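Side-chain contacts in methyltransferase domain-containing protein (Serratia marcescens, PDB 7CLU), which probably catalyses an S-adenosyl-L-methionine-dependent O-methylation in the prodigiosin biosynthetic pathway, working as a dimer: residues A41-R46 against R52-L57; L27-Q32 against G65-R70; A20-L25 against R97-F102. All blocks are in the same frame, centred on the assembly; numbering follows the deposited sequence.

Contact 1: A41-R46 against R52-L57; sequences AHIAAR and RSTEQL
Ala44 and Thr54 bring their helices together, with their CA atoms 5.6 Å apart, an approach that leaves room for only small side chains between the backbones. Both CB atoms point across the gap. The methyl of Ala44 packs against the branch point of the threonine: Ala44 CB is 3.4 Å from Thr54 OG1 and 3.6 Å from Thr54 CB, with Thr54 CG2 a little farther off, so every heavy atom of the threonine side chain touches the one methyl. Thr54 turns OG1 beside its own backbone N (chi1 -59°), which sends the hydroxyl back along its helix to a hydrogen bond with Pro50 O. That bond satisfies a buried polar group and limits rotation about CA-CB; it also leaves the methyl branch, CG2, opposite the backbone N and directed at the partner helix. There CG2 meets the gamma methyl of Ile43, which comes in obliquely, with Ile43 CG2 and Thr54 CG2 4.1 Å apart. No hydrogen bond or charge pair links the two segments, and all three touching residues are buried. The contact joins helix 40-47 to helix 51-63 across the short turn 48-50, consistent with the helix-turn-helix-like fold of the dimerisation domain. Leu33 and Ala38, in the loop before helix 40-47, pack on Ile43; on helix 51-63, Arg52 forms a salt bridge with Glu252 of the second subunit.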
loop_
_atom_site.group_PDB
_atom_site.type_symbol
_atom_site.label_atom_id
_atom_site.label_comp_id
_atom_site.label_asym_id
_atom_site.label_seq_id
_atom_site.Cartn_x
_atom_site.Cartn_y
_atom_site.Cartn_z
ATOM N N ALA A 41 12.408 17.133 17.428
ATOM C CA ALA A 41 13.727 17.681 17.126
ATOM C C ALA A 41 14.834 16.754 17.610
ATOM O O ALA A 41 15.864 16.608 16.941
ATOM C CB ALA A 41 13.877 19.081 17.731
ATOM N N HIS A 42 14.626 16.093 18.753
ATOM C CA HIS A 42 15.638 15.200 19.306
ATOM C C HIS A 42 15.625 13.828 18.641
ATOM O O HIS A 42 16.685 13.203 18.491
ATOM C CB HIS A 42 15.436 15.065 20.817
ATOM C CG HIS A 42 15.769 16.315 21.571
ATOM N ND1 HIS A 42 14.889 17.370 21.687
ATOM C CD2 HIS A 42 16.897 16.690 22.220
ATOM C CE1 HIS A 42 15.455 18.337 22.387
ATOM N NE2 HIS A 42 16.674 17.949 22.721
ATOM N N ILE A 43 14.451 13.339 18.248
ATOM C CA ILE A 43 14.419 12.156 17.394
ATOM C C ILE A 43 15.185 12.426 16.105
ATOM O O ILE A 43 16.001 11.606 15.666
ATOM C CB ILE A 43 12.967 11.724 17.112
ATOM C CG1 ILE A 43 12.244 11.378 18.404
ATOM C CG2 ILE A 43 12.928 10.552 16.110
ATOM C CD1 ILE A 43 10.772 11.138 18.216
ATOM N N ALA A 44 14.954 13.589 15.490
ATOM C CA ALA A 44 15.660 13.922 14.255
ATOM C C ALA A 44 17.165 14.038 14.474
ATOM O O ALA A 44 17.950 13.699 13.581
ATOM C CB ALA A 44 15.109 15.218 13.666
ATOM N N ALA A 45 17.586 14.520 15.643
ATOM C CA ALA A 45 19.008 14.552 15.959
ATOM C C ALA A 45 19.576 13.142 16.040
ATOM O O ALA A 45 20.597 12.835 15.417
ATOM C CB ALA A 45 19.232 15.300 17.276
ATOM N N ARG A 46 18.908 12.265 16.790
ATOM C CA ARG A 46 19.406 10.906 16.957
ATOM C C ARG A 46 19.388 10.135 15.643
ATOM O O ARG A 46 20.208 9.232 15.452
ATOM C CB ARG A 46 18.590 10.172 18.019
ATOM C CG ARG A 46 18.663 10.820 19.418
ATOM C CD ARG A 46 17.992 9.959 20.470
ATOM N NE ARG A 46 18.371 8.556 20.313
ATOM C CZ ARG A 46 18.072 7.584 21.169
ATOM N NH1 ARG A 46 18.465 6.343 20.915
ATOM N NH2 ARG A 46 17.397 7.843 22.285
ATOM N N ARG A 52 12.377 19.030 10.332
ATOM C CA ARG A 52 11.061 19.241 9.734
ATOM C C ARG A 52 10.500 17.963 9.121
ATOM O O ARG A 52 9.346 17.595 9.366
ATOM C CB ARG A 52 11.161 20.325 8.667
ATOM C CG ARG A 52 10.128 21.409 8.768
ATOM C CD ARG A 52 10.541 22.566 7.903
ATOM N NE ARG A 52 10.461 23.837 8.595
ATOM C CZ ARG A 52 10.735 25.004 8.021
ATOM N NH1 ARG A 52 11.107 25.044 6.745
ATOM N NH2 ARG A 52 10.630 26.126 8.712
ATOM N N SER A 53 11.286 17.295 8.285
ATOM C CA SER A 53 10.786 16.089 7.637
ATOM C C SER A 53 10.623 14.946 8.630
ATOM O O SER A 53 9.664 14.174 8.527
ATOM C CB SER A 53 11.710 15.676 6.495
ATOM O OG SER A 53 13.034 15.459 6.958
ATOM N N THR A 54 11.566 14.795 9.572
ATOM C CA THR A 54 11.368 13.819 10.645
ATOM C C THR A 54 10.054 14.072 11.367
ATOM O O THR A 54 9.307 13.126 11.653
ATOM C CB THR A 54 12.526 13.841 11.647
ATOM O OG1 THR A 54 13.757 13.562 10.973
ATOM C CG2 THR A 54 12.305 12.774 12.759
ATOM N N GLU A 55 9.729 15.348 11.619
ATOM C CA GLU A 55 8.474 15.672 12.293
ATOM C C GLU A 55 7.279 15.264 11.441
ATOM O O GLU A 55 6.287 14.741 11.961
ATOM C CB GLU A 55 8.404 17.170 12.644
ATOM C CG GLU A 55 7.234 17.444 13.591
ATOM C CD GLU A 55 7.098 18.898 14.062
ATOM O OE1 GLU A 55 7.760 19.796 13.530
ATOM O OE2 GLU A 55 6.312 19.126 15.002
ATOM N N GLN A 56 7.382 15.440 10.119
ATOM C CA GLN A 56 6.293 15.029 9.238
ATOM C C GLN A 56 6.066 13.528 9.315
ATOM O O GLN A 56 4.921 13.062 9.313
ATOM C CB GLN A 56 6.579 15.447 7.792
ATOM C CG GLN A 56 6.336 16.927 7.508
ATOM C CD GLN A 56 6.833 17.336 6.129
ATOM O OE1 GLN A 56 8.035 17.431 5.900
ATOM N NE2 GLN A 56 5.912 17.571 5.207
ATOM N N LEU A 57 7.146 12.753 9.348
ATOM C CA LEU A 57 7.001 11.310 9.498
ATOM C C LEU A 57 6.412 10.962 10.863
ATOM O O LEU A 57 5.530 10.103 10.963
ATOM C CB LEU A 57 8.357 10.637 9.299
ATOM C CG LEU A 57 8.344 9.121 9.398
ATOM C CD1 LEU A 57 7.294 8.517 8.469
ATOM C CD2 LEU A 57 9.746 8.589 9.097
#

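Contact 2: L27-Q32 against G65-R70; sequences LKLFDQ and GYLDQR
Phe30 and Leu67 mark the closest backbone approach, their CA atoms still 8.7 Å apart, so a short 3-10 turn (30-32) and the residues leading into strand 68-70 are joined by side chains alone. Leu67 reaches into that gap. Its CG stands beside the backbone N (chi1 -62°), and the two methyls beyond it take different partners. Leu67 CD2 comes up to the edge of the Phe30 ring, lying in the ring plane 3.7 Å from Phe30 CD1 and 3.9 Å from Phe30 CE1. Leu67 CD1 instead reaches Leu29 CD2, at 4.2 Å. That same Leu29 methyl sits 3.8 Å above the Phe30 ring plane, offset toward the rim; the ring is therefore met over one face by its sequence neighbour and at its edge by Leu67. With CG opposite its backbone N (chi1 173°), Leu29 directs its branch toward Leu67.

The turn carrying these residues is held from within. Lys28 has positive phi and ends the preceding helix in a Schellman motif, and its carbonyl oxygen accepts from two donors on opposite faces of the carbonyl plane: Asp31 N, and Gln32 NE2 at 3.3 Å. The hydrogen bond from the Gln32 amide is nearly straight (N-H...O 168°), with the oxygen close to the amide plane of Gln32. Gly65 closes helix 51-63 with a second Schellman motif just ahead of Leu67.

Around this apolar cluster, helix 51-63 adds Leu57, Leu58 and Leu61 against Leu29, while helix 15-26 sets Ala24 and Leu25 against Phe30. Beyond Leu67 in the chain, strand 68-70 pairs antiparallel with strand 73-75, through backbone bonds between Asp68 and His75.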
loop_
_atom_site.group_PDB
_atom_site.type_symbol
_atom_site.label_atom_id
_atom_site.label_comp_id
_atom_site.label_asym_id
_atom_site.label_seq_id
_atom_site.Cartn_x
_atom_site.Cartn_y
_atom_site.Cartn_z
ATOM N N LEU A 27 14.577 3.642 8.691
ATOM C CA LEU A 27 15.299 4.621 9.499
ATOM C C LEU A 27 15.544 4.141 10.924
ATOM O O LEU A 27 16.261 4.818 11.667
ATOM C CB LEU A 27 14.532 5.949 9.521
ATOM C CG LEU A 27 14.544 6.777 8.233
ATOM C CD1 LEU A 27 13.447 7.835 8.219
ATOM C CD2 LEU A 27 15.898 7.436 8.038
ATOM N N LYS A 28 14.992 2.989 11.312
ATOM C CA LYS A 28 15.030 2.518 12.693
ATOM C C LYS A 28 14.506 3.591 13.645
ATOM O O LYS A 28 15.052 3.819 14.725
ATOM C CB LYS A 28 16.438 2.065 13.081
ATOM C CG LYS A 28 16.910 0.842 12.313
ATOM C CD LYS A 28 18.418 0.678 12.404
ATOM C CE LYS A 28 18.871 -0.646 11.789
ATOM N NZ LYS A 28 17.888 -1.737 12.036
ATOM N N LEU A 29 13.427 4.254 13.230
ATOM C CA LEU A 29 12.918 5.402 13.970
ATOM C C LEU A 29 12.424 4.993 15.347
ATOM O O LEU A 29 12.696 5.674 16.341
ATOM C CB LEU A 29 11.802 6.075 13.166
ATOM C CG LEU A 29 11.004 7.206 13.831
ATOM C CD1 LEU A 29 10.574 8.235 12.783
ATOM C CD2 LEU A 29 9.800 6.667 14.549
ATOM N N PHE A 30 11.686 3.888 15.427
ATOM C CA PHE A 30 11.161 3.467 16.711
ATOM C C PHE A 30 12.267 3.091 17.687
ATOM O O PHE A 30 12.028 3.090 18.895
ATOM C CB PHE A 30 10.183 2.311 16.518
ATOM C CG PHE A 30 9.168 2.570 15.449
ATOM C CD1 PHE A 30 8.099 3.418 15.683
ATOM C CD2 PHE A 30 9.289 1.974 14.203
ATOM C CE1 PHE A 30 7.160 3.666 14.703
ATOM C CE2 PHE A 30 8.359 2.216 13.212
ATOM C CZ PHE A 30 7.288 3.071 13.456
ATOM N N ASP A 31 13.477 2.801 17.194
ATOM C CA ASP A 31 14.585 2.504 18.098
ATOM C C ASP A 31 14.889 3.680 19.022
ATOM O O ASP A 31 15.253 3.476 20.184
ATOM C CB ASP A 31 15.834 2.138 17.295
ATOM C CG ASP A 31 15.762 0.737 16.686
ATOM O OD1 ASP A 31 14.871 -0.059 17.069
ATOM O OD2 ASP A 31 16.618 0.438 15.828
ATOM N N GLN A 32 14.735 4.907 18.526
ATOM C CA GLN A 32 15.045 6.115 19.288
ATOM C C GLN A 32 14.110 6.340 20.461
ATOM O O GLN A 32 14.377 7.230 21.282
ATOM C CB GLN A 32 15.004 7.334 18.370
ATOM C CG GLN A 32 15.733 7.128 17.056
ATOM C CD GLN A 32 17.087 6.461 17.250
ATOM O OE1 GLN A 32 17.914 6.926 18.042
ATOM N NE2 GLN A 32 17.314 5.355 16.539
ATOM N N GLY A 65 -1.622 5.791 14.620
ATOM C CA GLY A 65 -1.769 5.005 15.826
ATOM C C GLY A 65 -0.549 4.215 16.246
ATOM O O GLY A 65 -0.619 3.498 17.260
ATOM N N TYR A 66 0.562 4.315 15.502
ATOM C CA TYR A 66 1.772 3.564 15.817
ATOM C C TYR A 66 2.574 4.207 16.938
ATOM O O TYR A 66 3.299 3.506 17.649
ATOM C CB TYR A 66 2.625 3.386 14.555
ATOM C CG TYR A 66 1.969 2.385 13.623
ATOM C CD1 TYR A 66 2.151 1.018 13.809
ATOM C CD2 TYR A 66 1.097 2.804 12.625
ATOM C CE1 TYR A 66 1.513 0.094 12.996
ATOM C CE2 TYR A 66 0.448 1.900 11.815
ATOM C CZ TYR A 66 0.659 0.541 12.001
ATOM O OH TYR A 66 0.019 -0.370 11.188
ATOM N N LEU A 67 2.436 5.514 17.132
ATOM C CA LEU A 67 3.077 6.198 18.238
ATOM C C LEU A 67 2.035 6.992 19.008
ATOM O O LEU A 67 0.988 7.365 18.464
ATOM C CB LEU A 67 4.176 7.144 17.757
ATOM C CG LEU A 67 5.379 6.563 17.022
ATOM C CD1 LEU A 67 6.246 7.688 16.486
ATOM C CD2 LEU A 67 6.190 5.617 17.956
ATOM N N ASP A 68 2.330 7.217 20.285
ATOM C CA ASP A 68 1.623 8.164 21.129
ATOM C C ASP A 68 2.367 9.494 21.113
ATOM O O ASP A 68 3.573 9.560 20.855
ATOM C CB ASP A 68 1.524 7.652 22.576
ATOM C CG ASP A 68 0.678 6.403 22.708
ATOM O OD1 ASP A 68 -0.345 6.284 22.001
ATOM O OD2 ASP A 68 1.041 5.522 23.516
ATOM N N GLN A 69 1.637 10.566 21.411
ATOM C CA GLN A 69 2.260 11.869 21.586
ATOM C C GLN A 69 1.554 12.603 22.717
ATOM O O GLN A 69 0.339 12.796 22.675
ATOM C CB GLN A 69 2.218 12.677 20.286
ATOM C CG GLN A 69 3.009 13.980 20.297
ATOM C CD GLN A 69 2.147 15.180 20.677
ATOM O OE1 GLN A 69 2.169 15.659 21.812
ATOM N NE2 GLN A 69 1.360 15.651 19.713
ATOM N N ARG A 70 2.306 12.998 23.733
ATOM C CA ARG A 70 1.742 13.771 24.834
ATOM C C ARG A 70 2.632 14.977 25.052
ATOM O O ARG A 70 3.842 14.826 25.254
ATOM C CB ARG A 70 1.602 12.940 26.121
ATOM C CG ARG A 70 2.796 12.057 26.444
ATOM C CD ARG A 70 2.850 11.591 27.905
ATOM N NE ARG A 70 4.199 11.107 28.190
ATOM C CZ ARG A 70 5.091 11.746 28.944
ATOM N NH1 ARG A 70 4.772 12.887 29.537
ATOM N NH2 ARG A 70 6.307 11.232 29.117
#

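Contact 3: A20-L25 against R97-F102; sequences ALTAAL and RHIDTF
Thr22 of helix 15-26 donates its hydroxyl to Asp100 of helix 93-107, Thr22 OG1 to Asp100 OD1 measuring 2.9 Å. The acceptor uses its syn lone pair, on the side of the other carboxylate oxygen. The two side chains run alongside one another, antiparallel, which also brings Thr22 CB within 3.4 Å of Asp100 OD1. Beside the polar pair, the threonine side chain runs roughly perpendicular to that of Ile99, with Thr22 CG2 and Ile99 CG2 3.9 Å apart. One threonine thus serves two neighbours: OG1 is flanked by both backbone neighbours of CA (chi1 67°), while CG2 is left beside the backbone N and takes the isoleucine.

A second bridge runs through one water. It donates to Thr22 O at 2.6 Å and to Asp100 OD2 at 2.9 Å, so both carboxylate oxygens are tied to the same residue of helix 15-26, one directly and one by way of the water. With a bond on each oxygen, rotation of the carboxylate about CB-CG is restricted. Lys19, also on helix 15-26, makes a salt bridge to Asp100 OD1, which would probably stabilise the carboxylate's negative charge; Asp100 OD1 thus has two partners, Thr22 OG1 and Lys19 NZ.

Further out, helix 93-107 widens into a pi-type turn at 99-102, and Thr101 OG1 folds back to Arg97 O, 2.6 Å away, on the opposite face of that carbonyl from Thr101 N. Tyr104 packs on Ile99 from the same helix, and Phe15 of the second subunit also touches Ile99. The arrangement is a helix-helix packing with a charged, water-bridged centre, set in the intersubunit helical region, consistent with the class II O-methyltransferase family, whose N-terminal helical domain mediates dimerisation.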
loop_
_atom_site.group_PDB
_atom_site.type_symbol
_atom_site.label_atom_id
_atom_site.label_comp_id
_atom_site.label_asym_id
_atom_site.label_seq_id
_atom_site.Cartn_x
_atom_site.Cartn_y
_atom_site.Cartn_z
ATOM N N ALA A 20 4.991 5.105 4.802
ATOM C CA ALA A 20 5.309 5.716 6.093
ATOM C C ALA A 20 5.862 4.668 7.057
ATOM O O ALA A 20 6.858 4.907 7.746
ATOM C CB ALA A 20 4.083 6.411 6.701
ATOM N N LEU A 21 5.252 3.485 7.083
ATOM C CA LEU A 21 5.740 2.425 7.960
ATOM C C LEU A 21 7.104 1.897 7.517
ATOM O O LEU A 21 8.017 1.771 8.343
ATOM C CB LEU A 21 4.704 1.304 8.039
ATOM C CG LEU A 21 3.474 1.550 8.929
ATOM C CD1 LEU A 21 2.414 0.474 8.685
ATOM C CD2 LEU A 21 3.840 1.571 10.434
ATOM N N THR A 22 7.272 1.565 6.221
ATOM C CA THR A 22 8.551 0.991 5.798
ATOM C C THR A 22 9.692 1.997 5.903
ATOM O O THR A 22 10.823 1.606 6.203
ATOM C CB THR A 22 8.497 0.430 4.363
ATOM O OG1 THR A 22 8.327 1.481 3.411
ATOM C CG2 THR A 22 7.376 -0.627 4.193
ATOM N N ALA A 23 9.423 3.288 5.683
ATOM C CA ALA A 23 10.470 4.287 5.886
ATOM C C ALA A 23 10.876 4.361 7.359
ATOM O O ALA A 23 12.067 4.327 7.690
ATOM C CB ALA A 23 10.007 5.649 5.373
ATOM N N ALA A 24 9.893 4.447 8.258
ATOM C CA ALA A 24 10.182 4.462 9.693
ATOM C C ALA A 24 11.000 3.248 10.118
ATOM O O ALA A 24 11.906 3.354 10.960
ATOM C CB ALA A 24 8.879 4.518 10.482
ATOM N N LEU A 25 10.694 2.081 9.544
ATOM C CA LEU A 25 11.446 0.881 9.895
ATOM C C LEU A 25 12.860 0.949 9.340
ATOM O O LEU A 25 13.822 0.602 10.036
ATOM C CB LEU A 25 10.720 -0.370 9.393
ATOM C CG LEU A 25 9.378 -0.707 10.058
ATOM C CD1 LEU A 25 8.665 -1.834 9.300
ATOM C CD2 LEU A 25 9.547 -1.066 11.527
ATOM N N ARG A 97 12.208 -3.988 4.222
ATOM C CA ARG A 97 13.216 -3.875 3.174
ATOM C C ARG A 97 12.866 -4.738 1.965
ATOM O O ARG A 97 13.171 -4.356 0.830
ATOM C CB ARG A 97 14.607 -4.233 3.702
ATOM C CG ARG A 97 15.718 -3.752 2.761
ATOM C CD ARG A 97 17.122 -4.043 3.287
ATOM N NE ARG A 97 17.273 -5.442 3.663
ATOM C CZ ARG A 97 17.705 -6.398 2.846
ATOM N NH1 ARG A 97 18.045 -6.112 1.586
ATOM N NH2 ARG A 97 17.793 -7.646 3.291
ATOM N N HIS A 98 12.211 -5.880 2.185
ATOM C CA HIS A 98 11.677 -6.655 1.068
ATOM C C HIS A 98 10.693 -5.823 0.252
ATOM O O HIS A 98 10.701 -5.859 -0.985
ATOM C CB HIS A 98 11.008 -7.925 1.598
ATOM C CG HIS A 98 10.590 -8.896 0.530
ATOM N ND1 HIS A 98 11.477 -9.447 -0.370
ATOM C CD2 HIS A 98 9.381 -9.435 0.243
ATOM C CE1 HIS A 98 10.832 -10.275 -1.172
ATOM N NE2 HIS A 98 9.559 -10.288 -0.820
ATOM N N ILE A 99 9.846 -5.054 0.936
ATOM C CA ILE A 99 8.917 -4.152 0.262
ATOM C C ILE A 99 9.675 -3.037 -0.457
ATOM O O ILE A 99 9.473 -2.801 -1.652
ATOM C CB ILE A 99 7.891 -3.592 1.273
ATOM C CG1 ILE A 99 6.851 -4.665 1.612
ATOM C CG2 ILE A 99 7.204 -2.345 0.705
ATOM C CD1 ILE A 99 6.179 -4.518 2.979
ATOM N N ASP A 100 10.577 -2.347 0.247
ATOM C CA ASP A 100 11.234 -1.190 -0.364
ATOM C C ASP A 100 12.032 -1.578 -1.607
ATOM O O ASP A 100 11.949 -0.899 -2.635
ATOM C CB ASP A 100 12.150 -0.496 0.640
ATOM C CG ASP A 100 11.383 0.233 1.714
ATOM O OD1 ASP A 100 10.242 0.668 1.445
ATOM O OD2 ASP A 100 11.931 0.362 2.816
ATOM N N THR A 101 12.788 -2.673 -1.534
ATOM C CA THR A 101 13.762 -3.034 -2.561
ATOM C C THR A 101 13.189 -3.917 -3.667
ATOM O O THR A 101 13.782 -3.999 -4.749
ATOM C CB THR A 101 14.956 -3.753 -1.913
ATOM O OG1 THR A 101 14.519 -4.982 -1.321
ATOM C CG2 THR A 101 15.583 -2.895 -0.821
ATOM N N PHE A 102 12.044 -4.548 -3.439
ATOM C CA PHE A 102 11.568 -5.586 -4.339
ATOM C C PHE A 102 10.071 -5.473 -4.635
ATOM O O PHE A 102 9.697 -5.171 -5.769
ATOM C CB PHE A 102 11.912 -6.946 -3.743
ATOM C CG PHE A 102 11.702 -8.089 -4.678
ATOM C CD1 PHE A 102 12.376 -8.144 -5.893
ATOM C CD2 PHE A 102 10.854 -9.130 -4.329
ATOM C CE1 PHE A 102 12.195 -9.198 -6.753
ATOM C CE2 PHE A 102 10.667 -10.192 -5.184
ATOM C CZ PHE A 102 11.340 -10.231 -6.399
HETATM O O HOH W 1 11.724 -0.749 5.453
#

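All three contacts are largely buried, lie on the same side of the chain's centre and have residues near the second subunit, away from the S-adenosyl-L-homocysteine site. Contacts 1 and 2 are apolar across their segments; contact 3, its centre about 16 Å from that of the chain, uses a hydrogen bond and a water, and its aspartate is partly exposed. Helix 51-63 carries one side of contact 1 and also backs contact 2, where Leu57 packs against Leu27. Helix 15-26 joins contact 3 to contact 2, since Leu29 N probably hydrogen-bonds Ala24 O. Contacts 1 and 3 are helix pairs, the first apolar and close, the second polar; contact 2 joins a loop to the lead-in of a strand by longer side chains.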